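Local atomic coordinates of protein STE5 (Saccharomyces cerevisiae, PDB entry 3FZE), a protein that serves as a scaffold in yeast pheromone signalling, its minimal scaffold domain co-catalysing phosphorylation of the MAP kinase Fus3 by Ste7. Residues V39-F51 with T171-F185. Residues are numbered along the deposited sequence; the frame is centred on the assembly and turned at random. Where two conformers were deposited one is given.
Sequences VVYNSLKALTIKF and TFVLETLCYSFGLSF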
loop_
_atom_site.group_PDB
_atom_site.type_symbol
_atom_site.label_atom_id
_atom_site.label_comp_id
_atom_site.label_asym_id
_atom_site.label_seq_id
_atom_site.Cartn_x
_atom_site.Cartn_y
_atom_site.Cartn_z
ATOM N N VAL A 39 -1.842 -4.335 -12.266
ATOM C CA VAL A 39 -1.232 -5.129 -11.206
ATOM C C VAL A 39 -1.710 -4.688 -9.824
ATOM O O VAL A 39 -1.833 -5.496 -8.913
ATOM C CB VAL A 39 0.323 -5.168 -11.308
ATOM C CG1 VAL A 39 0.933 -3.830 -10.959
ATOM C CG2 VAL A 39 0.880 -6.284 -10.418
ATOM N N VAL A 40 -2.013 -3.406 -9.675
ATOM C CA VAL A 40 -2.626 -2.937 -8.436
ATOM C C VAL A 40 -3.980 -3.622 -8.210
ATOM O O VAL A 40 -4.259 -4.165 -7.129
ATOM C CB VAL A 40 -2.800 -1.403 -8.448
ATOM C CG1 VAL A 40 -3.669 -0.957 -7.269
ATOM C CG2 VAL A 40 -1.437 -0.732 -8.394
ATOM N N TYR A 41 -4.822 -3.608 -9.235
ATOM C CA TYR A 41 -6.114 -4.284 -9.157
ATOM C C TYR A 41 -5.960 -5.769 -8.864
ATOM O O TYR A 41 -6.583 -6.281 -7.939
ATOM C CB TYR A 41 -6.917 -4.071 -10.450
ATOM C CG TYR A 41 -8.201 -4.865 -10.505
ATOM C CD1 TYR A 41 -9.267 -4.555 -9.665
ATOM C CD2 TYR A 41 -8.347 -5.930 -11.388
ATOM C CE1 TYR A 41 -10.447 -5.295 -9.696
ATOM C CE2 TYR A 41 -9.528 -6.671 -11.429
ATOM C CZ TYR A 41 -10.577 -6.340 -10.582
ATOM O OH TYR A 41 -11.761 -7.063 -10.607
ATOM N N ASN A 42 -5.136 -6.460 -9.652
ATOM C CA ASN A 42 -5.002 -7.897 -9.490
ATOM C C ASN A 42 -4.456 -8.259 -8.124
ATOM O O ASN A 42 -4.849 -9.264 -7.545
ATOM C CB ASN A 42 -4.112 -8.500 -10.577
ATOM C CG ASN A 42 -4.774 -8.513 -11.934
ATOM O OD1 ASN A 42 -5.997 -8.446 -12.040
ATOM N ND2 ASN A 42 -3.962 -8.600 -12.986
ATOM N N SER A 43 -3.541 -7.444 -7.617
ATOM C CA SER A 43 -2.939 -7.723 -6.322
ATOM C C SER A 43 -3.935 -7.558 -5.188
ATOM O O SER A 43 -4.036 -8.421 -4.322
ATOM C CB SER A 43 -1.716 -6.842 -6.092
ATOM O OG SER A 43 -0.749 -7.112 -7.083
ATOM N N LEU A 44 -4.677 -6.459 -5.195
ATOM C CA LEU A 44 -5.656 -6.233 -4.142
ATOM C C LEU A 44 -6.683 -7.372 -4.143
ATOM O O LEU A 44 -7.034 -7.893 -3.086
ATOM C CB LEU A 44 -6.319 -4.864 -4.272
ATOM C CG LEU A 44 -5.444 -3.647 -3.973
ATOM C CD1 LEU A 44 -6.207 -2.351 -4.239
ATOM C CD2 LEU A 44 -4.970 -3.670 -2.530
ATOM N N LYS A 45 -7.146 -7.782 -5.317
ATOM C CA LYS A 45 -8.089 -8.898 -5.393
ATOM C C LYS A 45 -7.461 -10.187 -4.844
ATOM O O LYS A 45 -8.074 -10.899 -4.048
ATOM C CB LYS A 45 -8.585 -9.108 -6.832
ATOM C CG LYS A 45 -9.443 -7.971 -7.366
ATOM C CD LYS A 45 -10.876 -8.042 -6.869
ATOM C CE LYS A 45 -11.624 -9.217 -7.492
ATOM N NZ LYS A 45 -13.087 -9.159 -7.215
ATOM N N ALA A 46 -6.236 -10.478 -5.260
ATOM C CA ALA A 46 -5.585 -11.719 -4.850
ATOM C C ALA A 46 -5.418 -11.802 -3.335
ATOM O O ALA A 46 -5.660 -12.849 -2.727
ATOM C CB ALA A 46 -4.239 -11.868 -5.545
ATOM N N LEU A 47 -5.040 -10.681 -2.731
ATOM C CA LEU A 47 -4.770 -10.634 -1.294
ATOM C C LEU A 47 -6.012 -10.926 -0.461
ATOM O O LEU A 47 -5.899 -11.436 0.646
ATOM C CB LEU A 47 -4.152 -9.285 -0.913
ATOM C CG LEU A 47 -2.678 -9.151 -1.304
ATOM C CD1 LEU A 47 -2.226 -7.693 -1.309
ATOM C CD2 LEU A 47 -1.829 -10.000 -0.341
ATOM N N THR A 48 -7.194 -10.632 -0.997
ATOM C CA THR A 48 -8.425 -10.952 -0.265
ATOM C C THR A 48 -8.690 -12.453 -0.132
ATOM O O THR A 48 -9.480 -12.855 0.713
ATOM C CB THR A 48 -9.686 -10.289 -0.855
ATOM O OG1 THR A 48 -9.928 -10.795 -2.175
ATOM C CG2 THR A 48 -9.553 -8.768 -0.869
ATOM N N ILE A 49 -8.043 -13.277 -0.956
ATOM C CA ILE A 49 -8.161 -14.729 -0.804
ATOM C C ILE A 49 -7.653 -15.135 0.585
ATOM O O ILE A 49 -8.218 -16.016 1.233
ATOM C CB ILE A 49 -7.352 -15.483 -1.882
ATOM C CG1 ILE A 49 -7.947 -15.229 -3.273
ATOM C CG2 ILE A 49 -7.277 -16.980 -1.575
ATOM C CD1 ILE A 49 -7.042 -15.685 -4.392
ATOM N N LYS A 50 -6.598 -14.461 1.037
ATOM C CA LYS A 50 -6.017 -14.714 2.359
ATOM C C LYS A 50 -6.590 -13.814 3.459
ATOM O O LYS A 50 -6.761 -14.249 4.606
ATOM C CB LYS A 50 -4.496 -14.554 2.318
ATOM C CG LYS A 50 -3.830 -14.889 3.649
ATOM C CD LYS A 50 -2.336 -15.137 3.509
ATOM C CE LYS A 50 -1.682 -15.380 4.868
ATOM N NZ LYS A 50 -1.913 -16.768 5.362
ATOM N N PHE A 51 -6.870 -12.567 3.098
ATOM C CA PHE A 51 -7.304 -11.539 4.040
ATOM C C PHE A 51 -8.657 -10.979 3.616
ATOM O O PHE A 51 -8.720 -9.977 2.917
ATOM C CB PHE A 51 -6.277 -10.389 4.074
ATOM C CG PHE A 51 -4.895 -10.817 4.508
ATOM C CD1 PHE A 51 -4.648 -11.179 5.826
ATOM C CD2 PHE A 51 -3.845 -10.856 3.603
ATOM C CE1 PHE A 51 -3.379 -11.574 6.235
ATOM C CE2 PHE A 51 -2.564 -11.239 4.008
ATOM C CZ PHE A 51 -2.333 -11.600 5.317
ATOM N N THR A 171 4.923 -3.536 -10.367
ATOM C CA THR A 171 4.764 -4.956 -10.640
ATOM C C THR A 171 5.650 -5.784 -9.716
ATOM O O THR A 171 5.191 -6.756 -9.111
ATOM C CB THR A 171 5.062 -5.269 -12.116
ATOM O OG1 THR A 171 4.037 -4.692 -12.937
ATOM C CG2 THR A 171 5.104 -6.778 -12.353
ATOM N N PHE A 172 6.912 -5.387 -9.584
ATOM C CA PHE A 172 7.831 -6.153 -8.746
ATOM C C PHE A 172 7.399 -6.149 -7.287
ATOM O O PHE A 172 7.365 -7.196 -6.644
ATOM C CB PHE A 172 9.275 -5.645 -8.859
ATOM C CG PHE A 172 10.223 -6.379 -7.961
ATOM C CD1 PHE A 172 10.800 -7.566 -8.370
ATOM C CD2 PHE A 172 10.495 -5.908 -6.687
ATOM C CE1 PHE A 172 11.654 -8.262 -7.535
ATOM C CE2 PHE A 172 11.345 -6.599 -5.846
ATOM C CZ PHE A 172 11.922 -7.777 -6.272
ATOM N N VAL A 173 7.063 -4.970 -6.770
ATOM C CA VAL A 173 6.632 -4.845 -5.383
ATOM C C VAL A 173 5.393 -5.681 -5.103
ATOM O O VAL A 173 5.351 -6.464 -4.145
ATOM C CB VAL A 173 6.316 -3.380 -5.024
ATOM C CG1 VAL A 173 5.661 -3.296 -3.650
ATOM C CG2 VAL A 173 7.583 -2.548 -5.058
ATOM N N LEU A 174 4.384 -5.532 -5.954
ATOM C CA LEU A 174 3.100 -6.185 -5.719
ATOM C C LEU A 174 3.117 -7.693 -6.006
ATOM O O LEU A 174 2.481 -8.467 -5.294
ATOM C CB LEU A 174 1.986 -5.467 -6.487
ATOM C CG LEU A 174 1.754 -4.039 -5.988
ATOM C CD1 LEU A 174 0.764 -3.303 -6.884
ATOM C CD2 LEU A 174 1.277 -4.064 -4.542
ATOM N N GLU A 175 3.849 -8.110 -7.038
ATOM C CA GLU A 175 4.027 -9.537 -7.301
ATOM C C GLU A 175 4.780 -10.175 -6.137
ATOM O O GLU A 175 4.432 -11.270 -5.692
ATOM C CB GLU A 175 4.754 -9.795 -8.634
ATOM C CG GLU A 175 3.852 -9.602 -9.853
ATOM C CD GLU A 175 4.483 -10.082 -11.152
ATOM O OE1 GLU A 175 5.700 -10.320 -11.173
ATOM O OE2 GLU A 175 3.749 -10.210 -12.157
ATOM N N THR A 176 5.797 -9.485 -5.632
ATOM C CA THR A 176 6.560 -10.008 -4.504
ATOM C C THR A 176 5.674 -10.139 -3.273
ATOM O O THR A 176 5.717 -11.148 -2.559
ATOM C CB THR A 176 7.784 -9.137 -4.170
ATOM O OG1 THR A 176 8.674 -9.129 -5.288
ATOM C CG2 THR A 176 8.523 -9.716 -2.956
ATOM N N LEU A 177 4.848 -9.128 -3.040
ATOM C CA LEU A 177 3.950 -9.164 -1.904
ATOM C C LEU A 177 2.976 -10.341 -2.014
ATOM O O LEU A 177 2.839 -11.142 -1.083
ATOM C CB LEU A 177 3.201 -7.833 -1.793
ATOM C CG LEU A 177 2.160 -7.756 -0.672
ATOM C CD1 LEU A 177 2.817 -7.880 0.703
ATOM C CD2 LEU A 177 1.363 -6.468 -0.805
ATOM N N CYS A 178 2.311 -10.466 -3.158
ATOM C CA CYS A 178 1.298 -11.505 -3.319
ATOM C C CYS A 178 1.889 -12.903 -3.293
ATOM O O CYS A 178 1.360 -13.812 -2.632
ATOM C CB CYS A 178 0.528 -11.308 -4.620
ATOM S SG CYS A 178 -0.578 -9.908 -4.510
ATOM N N TYR A 179 2.980 -13.084 -4.029
ATOM C CA TYR A 179 3.586 -14.402 -4.136
ATOM C C TYR A 179 4.191 -14.864 -2.814
ATOM O O TYR A 179 4.189 -16.056 -2.524
ATOM C CB TYR A 179 4.589 -14.470 -5.296
ATOM C CG TYR A 179 3.913 -14.749 -6.618
ATOM C CD1 TYR A 179 3.100 -13.778 -7.220
ATOM C CD2 TYR A 179 4.043 -15.976 -7.238
ATOM C CE1 TYR A 179 2.457 -14.041 -8.416
ATOM C CE2 TYR A 179 3.410 -16.249 -8.439
ATOM C CZ TYR A 179 2.608 -15.275 -9.017
ATOM O OH TYR A 179 1.985 -15.561 -10.215
ATOM N N SER A 180 4.695 -13.927 -2.015
ATOM C CA SER A 180 5.244 -14.286 -0.706
ATOM C C SER A 180 4.166 -14.916 0.172
ATOM O O SER A 180 4.461 -15.739 1.041
ATOM C CB SER A 180 5.853 -13.071 -0.004
ATOM O OG SER A 180 7.020 -12.620 -0.670
ATOM N N PHE A 181 2.913 -14.541 -0.070
ATOM C CA PHE A 181 1.786 -15.146 0.648
ATOM C C PHE A 181 1.178 -16.367 -0.061
ATOM O O PHE A 181 0.174 -16.916 0.390
ATOM C CB PHE A 181 0.708 -14.091 0.939
ATOM C CG PHE A 181 1.096 -13.114 2.009
ATOM C CD1 PHE A 181 1.045 -13.479 3.346
ATOM C CD2 PHE A 181 1.514 -11.836 1.685
ATOM C CE1 PHE A 181 1.402 -12.589 4.337
ATOM C CE2 PHE A 181 1.879 -10.940 2.675
ATOM C CZ PHE A 181 1.820 -11.315 4.002
ATOM N N GLY A 182 1.794 -16.792 -1.161
ATOM C CA GLY A 182 1.328 -17.945 -1.907
ATOM C C GLY A 182 0.106 -17.674 -2.769
ATOM O O GLY A 182 -0.677 -18.579 -3.057
ATOM N N LEU A 183 -0.062 -16.425 -3.182
ATOM C CA LEU A 183 -1.177 -16.068 -4.046
ATOM C C LEU A 183 -0.688 -15.866 -5.480
ATOM O O LEU A 183 0.513 -15.733 -5.717
ATOM C CB LEU A 183 -1.871 -14.808 -3.514
ATOM C CG LEU A 183 -2.321 -14.917 -2.053
ATOM C CD1 LEU A 183 -2.638 -13.547 -1.468
ATOM C CD2 LEU A 183 -3.508 -15.867 -1.907
ATOM N N SER A 184 -1.618 -15.880 -6.435
ATOM C CA SER A 184 -1.311 -15.550 -7.827
ATOM C C SER A 184 -2.516 -14.862 -8.463
ATOM O O SER A 184 -3.532 -14.671 -7.803
ATOM C CB SER A 184 -0.937 -16.802 -8.621
ATOM O OG SER A 184 -2.095 -17.471 -9.088
ATOM N N PHE A 185 -2.417 -14.499 -9.742
ATOM C CA PHE A 185 -3.534 -13.815 -10.398
ATOM C C PHE A 185 -4.318 -14.717 -11.359
ATOM O O PHE A 185 -5.125 -14.228 -12.153
ATOM C CB PHE A 185 -3.047 -12.571 -11.163
ATOM C CG PHE A 185 -2.107 -11.683 -10.377
ATOM C CD1 PHE A 185 -1.005 -11.105 -10.996
ATOM C CD2 PHE A 185 -2.320 -11.426 -9.031
ATOM C CE1 PHE A 185 -0.135 -10.277 -10.288
ATOM C CE2 PHE A 185 -1.447 -10.599 -8.314
ATOM C CZ PHE A 185 -0.359 -10.026 -8.945
HETATM O O HOH W 1 0.497 -17.255 3.694
#
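Leu-183 packs on the last turns of helix 35-50. Its CD1 sits 3.3 Å from Ala-46 O and also touches Leu-47 CA and CD2. Its CD2 packs on Ile-49 CB and CG2, the two side chains running past each other in opposite directions. Leu-47 CD1 meets Leu-177 CD2 at 3.8 Å, nearly at right angles, and its CG rests on Cys-178 SG. Leu-174 CD1 reaches Val-40 CG2 and Val-39 CG1.

Three phenylalanines make the aromatic contacts. The edge of Phe-51 points at a face of Phe-181 in a T-shaped pair, with planes at 84° and centroids 5.5 Å apart. Lys-50 crosses Phe-181 with its aliphatic chain, CE coming to 3.7 Å from CD1. The Phe-185 ring lies against helix 35-50 beside Asn-42. Asn-42 CB lies over one face of its ring as a CH-pi contact, 3.8 Å from the centroid. Ala-46 CB stands at the ring edge, and Val-39 CG2 touches CE1. Phe-185 CZ comes to 3.5 Å from Ser-43 OG. An alanine in place of Phe-185 would probably open a gap beside Asn-42 and Val-39 and leave Ser-43 OG less covered.

The helices run side by side, 14° from parallel, with axes 9.7 Å apart. They lie in one helical layer of the vWA-like alpha/beta/alpha fold, where helix 2-14 flanks helix 170-180, and Val-40 and Phe-51 also touch strand 19-26. A Schellman motif at Gly-182 closes helix 170-180, and the chain after it runs along helix 35-50 and brings in Leu-183 and Phe-185.

With chi1 at -61°, Ser-43 OG turns back along its own helix and donates to Val-39 O at 2.7 Å. That oxygen also accepts from Ser-43 N on the opposite face of its plane. A water weakly links Lys-50 NZ to Phe-181 O.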